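Side-chain contacts in activating signal cointegrator 1 complex subunit 2 (Homo sapiens, PDB 6YXQ), which binds polyubiquitin chains and recruits ASCC3 and ALKBH3 to sites of DNA damage, and also takes part in the rescue of stalled ribosomes: residues Leu76-Phe81 and His143-Ser148; Ser210-His215 and Ala284-Ala289. All blocks are in the same frame, centred on the assembly; numbering follows the deposited sequence.

Contact 1 of 2, residues Leu76-Phe81 and His143-Ser148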
loop_
_atom_site.group_PDB
_atom_site.type_symbol
_atom_site.label_atom_id
_atom_site.label_comp_id
_atom_site.label_asym_id
_atom_site.label_seq_id
_atom_site.Cartn_x
_atom_site.Cartn_y
_atom_site.Cartn_z
ATOM N N LEU B 76 5.449 -13.491 -13.923
ATOM C CA LEU B 76 6.316 -14.632 -13.611
ATOM C C LEU B 76 5.550 -15.878 -13.162
ATOM O O LEU B 76 4.399 -15.782 -12.714
ATOM C CB LEU B 76 7.327 -14.241 -12.531
ATOM C CG LEU B 76 8.495 -13.369 -12.985
ATOM C CD1 LEU B 76 9.315 -12.927 -11.792
ATOM C CD2 LEU B 76 9.359 -14.098 -13.987
ATOM N N PRO B 77 6.145 -17.061 -13.281
ATOM C CA PRO B 77 5.489 -18.281 -12.802
ATOM C C PRO B 77 5.662 -18.450 -11.299
ATOM O O PRO B 77 6.424 -17.739 -10.645
ATOM C CB PRO B 77 6.199 -19.407 -13.568
ATOM C CG PRO B 77 7.070 -18.728 -14.581
ATOM C CD PRO B 77 7.351 -17.359 -14.067
ATOM N N HIS B 78 4.928 -19.425 -10.758
ATOM C CA HIS B 78 4.927 -19.624 -9.314
ATOM C C HIS B 78 6.333 -19.888 -8.792
ATOM O O HIS B 78 6.749 -19.297 -7.788
ATOM C CB HIS B 78 3.986 -20.767 -8.941
ATOM C CG HIS B 78 3.874 -21.005 -7.466
ATOM N ND1 HIS B 78 4.767 -21.788 -6.766
ATOM C CD2 HIS B 78 2.971 -20.563 -6.557
ATOM C CE1 HIS B 78 4.420 -21.818 -5.491
ATOM N NE2 HIS B 78 3.334 -21.083 -5.338
ATOM N N ASP B 79 7.091 -20.749 -9.472
ATOM C CA ASP B 79 8.415 -21.106 -8.973
ATOM C C ASP B 79 9.367 -19.918 -9.045
ATOM O O ASP B 79 10.071 -19.614 -8.074
ATOM C CB ASP B 79 8.974 -22.304 -9.748
ATOM C CG ASP B 79 8.786 -22.176 -11.247
ATOM O OD1 ASP B 79 7.634 -21.999 -11.695
ATOM O OD2 ASP B 79 9.797 -22.256 -11.979
ATOM N N LYS B 80 9.385 -19.215 -10.178
ATOM C CA LYS B 80 10.342 -18.129 -10.357
ATOM C C LYS B 80 9.928 -16.859 -9.621
ATOM O O LYS B 80 10.799 -16.104 -9.168
ATOM C CB LYS B 80 10.552 -17.857 -11.850
ATOM C CG LYS B 80 10.856 -19.129 -12.650
ATOM C CD LYS B 80 10.809 -18.913 -14.163
ATOM C CE LYS B 80 10.134 -20.084 -14.897
ATOM N NZ LYS B 80 10.838 -21.395 -14.827
ATOM N N PHE B 81 8.622 -16.616 -9.472
ATOM C CA PHE B 81 8.165 -15.473 -8.683
ATOM C C PHE B 81 8.585 -15.616 -7.229
ATOM O O PHE B 81 9.058 -14.658 -6.605
ATOM C CB PHE B 81 6.645 -15.327 -8.777
ATOM C CG PHE B 81 6.040 -14.496 -7.673
ATOM C CD1 PHE B 81 6.057 -13.111 -7.740
ATOM C CD2 PHE B 81 5.445 -15.098 -6.574
ATOM C CE1 PHE B 81 5.497 -12.340 -6.728
ATOM C CE2 PHE B 81 4.889 -14.332 -5.558
ATOM C CZ PHE B 81 4.911 -12.952 -5.638
ATOM N N HIS B 143 0.862 -25.758 -7.808
ATOM C CA HIS B 143 1.777 -24.736 -7.315
ATOM C C HIS B 143 1.357 -24.327 -5.907
ATOM O O HIS B 143 0.485 -23.477 -5.721
ATOM C CB HIS B 143 1.795 -23.562 -8.267
ATOM C CG HIS B 143 2.148 -23.944 -9.669
ATOM N ND1 HIS B 143 3.429 -24.293 -10.041
ATOM C CD2 HIS B 143 1.389 -24.052 -10.784
ATOM C CE1 HIS B 143 3.445 -24.587 -11.328
ATOM N NE2 HIS B 143 2.220 -24.449 -11.802
ATOM N N PHE B 144 2.000 -24.933 -4.912
ATOM C CA PHE B 144 1.650 -24.693 -3.524
ATOM C C PHE B 144 2.889 -24.895 -2.665
ATOM O O PHE B 144 3.895 -25.442 -3.119
ATOM C CB PHE B 144 0.495 -25.602 -3.084
ATOM C CG PHE B 144 0.846 -27.072 -3.003
ATOM C CD1 PHE B 144 1.016 -27.828 -4.152
ATOM C CD2 PHE B 144 0.965 -27.700 -1.772
ATOM C CE1 PHE B 144 1.321 -29.175 -4.075
ATOM C CE2 PHE B 144 1.268 -29.047 -1.690
ATOM C CZ PHE B 144 1.446 -29.784 -2.844
ATOM N N ILE B 145 2.817 -24.428 -1.421
ATOM C CA ILE B 145 3.948 -24.484 -0.502
ATOM C C ILE B 145 3.493 -25.097 0.814
ATOM O O ILE B 145 2.371 -24.850 1.269
ATOM C CB ILE B 145 4.558 -23.086 -0.267
ATOM C CG1 ILE B 145 4.927 -22.434 -1.603
ATOM C CG2 ILE B 145 5.777 -23.184 0.632
ATOM C CD1 ILE B 145 5.586 -21.069 -1.473
ATOM N N SER B 146 4.370 -25.896 1.424
ATOM C CA SER B 146 4.074 -26.511 2.713
ATOM C C SER B 146 3.764 -25.431 3.746
ATOM O O SER B 146 4.534 -24.477 3.889
ATOM C CB SER B 146 5.239 -27.356 3.212
ATOM O OG SER B 146 5.868 -28.045 2.148
ATOM N N PRO B 147 2.676 -25.565 4.506
ATOM C CA PRO B 147 2.322 -24.516 5.487
ATOM C C PRO B 147 3.458 -24.125 6.426
ATOM O O PRO B 147 3.726 -22.926 6.587
ATOM C CB PRO B 147 1.137 -25.147 6.227
ATOM C CG PRO B 147 0.526 -26.090 5.234
ATOM C CD PRO B 147 1.656 -26.628 4.427
ATOM N N SER B 148 4.143 -25.100 7.045
ATOM C CA SER B 148 5.210 -24.791 8.004
ATOM C C SER B 148 6.385 -24.090 7.342
ATOM O O SER B 148 6.947 -23.138 7.895
ATOM C CB SER B 148 5.664 -26.070 8.734
ATOM O OG SER B 148 5.614 -27.231 7.907
#

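Contact 2 of 2, residues Ser210-His215 and Ala284-Ala289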
loop_
_atom_site.group_PDB
_atom_site.type_symbol
_atom_site.label_atom_id
_atom_site.label_comp_id
_atom_site.label_asym_id
_atom_site.label_seq_id
_atom_site.Cartn_x
_atom_site.Cartn_y
_atom_site.Cartn_z
ATOM N N SER B 210 1.602 8.475 24.429
ATOM C CA SER B 210 2.163 9.306 25.490
ATOM C C SER B 210 3.003 10.430 24.903
ATOM O O SER B 210 2.917 11.581 25.355
ATOM C CB SER B 210 2.981 8.469 26.473
ATOM O OG SER B 210 3.625 7.399 25.826
ATOM N N ASN B 211 3.775 10.128 23.854
ATOM C CA ASN B 211 4.560 11.159 23.189
ATOM C C ASN B 211 3.676 12.323 22.779
ATOM O O ASN B 211 3.977 13.486 23.079
ATOM C CB ASN B 211 5.278 10.569 21.979
ATOM C CG ASN B 211 6.470 9.735 22.378
ATOM O OD1 ASN B 211 7.074 9.962 23.432
ATOM N ND2 ASN B 211 6.820 8.760 21.544
ATOM N N ILE B 212 2.545 12.016 22.138
ATOM C CA ILE B 212 1.593 13.055 21.759
ATOM C C ILE B 212 1.236 13.894 22.978
ATOM O O ILE B 212 1.406 15.121 22.984
ATOM C CB ILE B 212 0.353 12.418 21.104
ATOM C CG1 ILE B 212 0.756 11.773 19.767
ATOM C CG2 ILE B 212 -0.776 13.438 20.952
ATOM C CD1 ILE B 212 -0.330 10.968 19.080
ATOM N N LEU B 213 0.807 13.228 24.056
ATOM C CA LEU B 213 0.538 13.932 25.305
ATOM C C LEU B 213 1.745 14.756 25.722
ATOM O O LEU B 213 1.645 15.972 25.927
ATOM C CB LEU B 213 0.169 12.932 26.401
ATOM C CG LEU B 213 -1.183 12.238 26.231
ATOM C CD1 LEU B 213 -1.357 11.138 27.264
ATOM C CD2 LEU B 213 -2.313 13.258 26.316
ATOM N N GLN B 214 2.910 14.113 25.791
ATOM C CA GLN B 214 4.107 14.806 26.234
ATOM C C GLN B 214 4.475 15.957 25.309
ATOM O O GLN B 214 5.107 16.920 25.755
ATOM C CB GLN B 214 5.262 13.815 26.346
ATOM C CG GLN B 214 6.260 14.156 27.432
ATOM C CD GLN B 214 7.033 12.944 27.894
ATOM O OE1 GLN B 214 6.505 11.828 27.907
ATOM N NE2 GLN B 214 8.293 13.151 28.280
ATOM N N HIS B 215 4.074 15.898 24.037
ATOM C CA HIS B 215 4.399 16.999 23.139
ATOM C C HIS B 215 3.466 18.185 23.340
ATOM O O HIS B 215 3.858 19.326 23.070
ATOM C CB HIS B 215 4.362 16.527 21.685
ATOM C CG HIS B 215 5.323 17.250 20.793
ATOM N ND1 HIS B 215 4.928 18.242 19.923
ATOM C CD2 HIS B 215 6.662 17.128 20.642
ATOM C CE1 HIS B 215 5.982 18.698 19.271
ATOM N NE2 HIS B 215 7.047 18.039 19.689
ATOM N N ALA B 284 -8.843 5.344 26.659
ATOM C CA ALA B 284 -9.843 6.141 27.362
ATOM C C ALA B 284 -9.194 7.324 28.078
ATOM O O ALA B 284 -9.642 8.474 27.948
ATOM C CB ALA B 284 -10.605 5.263 28.350
ATOM N N SER B 285 -8.127 7.061 28.833
ATOM C CA SER B 285 -7.477 8.142 29.563
ATOM C C SER B 285 -6.761 9.095 28.618
ATOM O O SER B 285 -6.723 10.306 28.869
ATOM C CB SER B 285 -6.508 7.575 30.592
ATOM O OG SER B 285 -5.917 6.402 30.089
ATOM N N PHE B 286 -6.185 8.575 27.527
ATOM C CA PHE B 286 -5.624 9.460 26.516
ATOM C C PHE B 286 -6.693 10.375 25.950
ATOM O O PHE B 286 -6.447 11.564 25.734
ATOM C CB PHE B 286 -4.981 8.657 25.389
ATOM C CG PHE B 286 -4.601 9.497 24.202
ATOM C CD1 PHE B 286 -3.396 10.180 24.180
ATOM C CD2 PHE B 286 -5.452 9.618 23.116
ATOM C CE1 PHE B 286 -3.044 10.962 23.098
ATOM C CE2 PHE B 286 -5.107 10.403 22.028
ATOM C CZ PHE B 286 -3.903 11.075 22.019
ATOM N N TYR B 287 -7.875 9.823 25.660
ATOM C CA TYR B 287 -8.999 10.629 25.202
ATOM C C TYR B 287 -9.287 11.749 26.190
ATOM O O TYR B 287 -9.329 12.928 25.819
ATOM C CB TYR B 287 -10.224 9.727 25.013
ATOM C CG TYR B 287 -11.319 10.316 24.153
ATOM C CD1 TYR B 287 -12.300 11.124 24.707
ATOM C CD2 TYR B 287 -11.377 10.057 22.794
ATOM C CE1 TYR B 287 -13.298 11.668 23.936
ATOM C CE2 TYR B 287 -12.374 10.598 22.010
ATOM C CZ TYR B 287 -13.336 11.406 22.587
ATOM O OH TYR B 287 -14.347 11.953 21.822
ATOM N N GLU B 288 -9.430 11.395 27.466
ATOM C CA GLU B 288 -9.711 12.397 28.490
ATOM C C GLU B 288 -8.643 13.486 28.536
ATOM O O GLU B 288 -8.962 14.673 28.657
ATOM C CB GLU B 288 -9.830 11.728 29.853
ATOM C CG GLU B 288 -11.237 11.364 30.202
ATOM C CD GLU B 288 -12.040 12.541 30.683
ATOM O OE1 GLU B 288 -11.433 13.576 31.020
ATOM O OE2 GLU B 288 -13.281 12.425 30.738
ATOM N N ALA B 289 -7.369 13.103 28.466
ATOM C CA ALA B 289 -6.307 14.096 28.595
ATOM C C ALA B 289 -6.232 14.978 27.358
ATOM O O ALA B 289 -6.228 16.212 27.451
ATOM C CB ALA B 289 -4.967 13.403 28.840
#

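Contact 1 of 2, residues Leu76-Phe81 and His143-Ser148
His78 and His143 meet through a CH-pi contact: the methylene CB of His143 sits over one face of the His78 imidazole, displaced toward its rim, 3.7 Å from the ring centroid and closest to CG of His78 at 3.4 Å. The first torsion of His78, CG anti to the backbone N at -177°, carries the ring out from the first turn of its helix and under that methylene. The two imidazoles themselves form only an oblique aromatic pair, with centroids 5.5 Å apart and planes inclined at 33°, and the two side chains run past one another in opposing senses. At the ring's edge the contact is aliphatic, CG1 of Ile145 approaching CE1 of His78 in the ring plane at 4.0 Å.

Contact 1 thus docks the start of helix 78-87, with Pro77 at its N-cap position, on the extended lead-in to helix 147-156, in the N-terminal part of this largely helical region of ASCC2. Trp82 and the loop residues Leu10 and Glu139 also touch His78.

An alanine in place of His78 would probably leave the His143 methylene without its aromatic surface and open a gap beside Ile145. Within the segment Leu76-Phe81, Lys80 NZ donates to Asp79 OD2 at 3.2 Å in a salt bridge that uses the syn lone pair of the carboxylate oxygen.

Contact 2 of 2, residues Ser210-His215 and Ala284-Ala289
With CG trans to the backbone N (chi1 170°), the end of the Phe286 side chain comes up against Ile212 and Leu213, whereas Leu213 has CG opposite its own carbonyl carbon (chi1 -69°), a turn that brings its branch point up to the phenyl ring. The branch point and methyls of Leu213 gather around one corner of the phenyl ring: CG lies 3.7 Å from CD1 of Phe286, and the methyl CD1 of Leu213 is 3.8 Å from that same ring atom. This approach is oblique to the ring. Ile212 instead meets the rim, its CG2 methyl lying in the ring plane 4.0 Å from CE1 of Phe286, and the two side chains cross at about a right angle.

Helices 193-216 and 279-300 run nearly parallel here, their local axes 18° apart and 10.8 Å from each other at closest approach. This is side-by-side packing within the helical body of ASCC2, in which helix 243-266 also takes part: its Leu253 touches both Ile212 and Phe286. Leu323 of helix 306-340 adds to the apolar surroundings of Phe286, and Phe209 meets its ring edge-to-face.

One turn farther along helix 279-300, Ala289 points its CB at the other helix and receives CD2 of Leu213 at 3.7 Å; the same CD2 also touches CD1 of Phe286, at 3.9 Å.

In the fold
Contacts 1 and 2 lie on opposite sides of the chain's centre, about 46 Å apart between their centres, and share no helix. Each is only partly buried: contact 1 pairs a buried histidine with an exposed one, while contact 2 sets two buried side chains beside two partly exposed ones. Their areas are similar, 188 and 201 Å², but the elements joined differ, a helix start against an extended segment in contact 1 and the last turns of helix 193-216 against the first half of helix 279-300 in contact 2. Neither has a hydrogen bond across it. Contact 1 relies on one face and the edge of a single imidazole, met by aliphatic carbons, contact 2 on purely hydrocarbon packing.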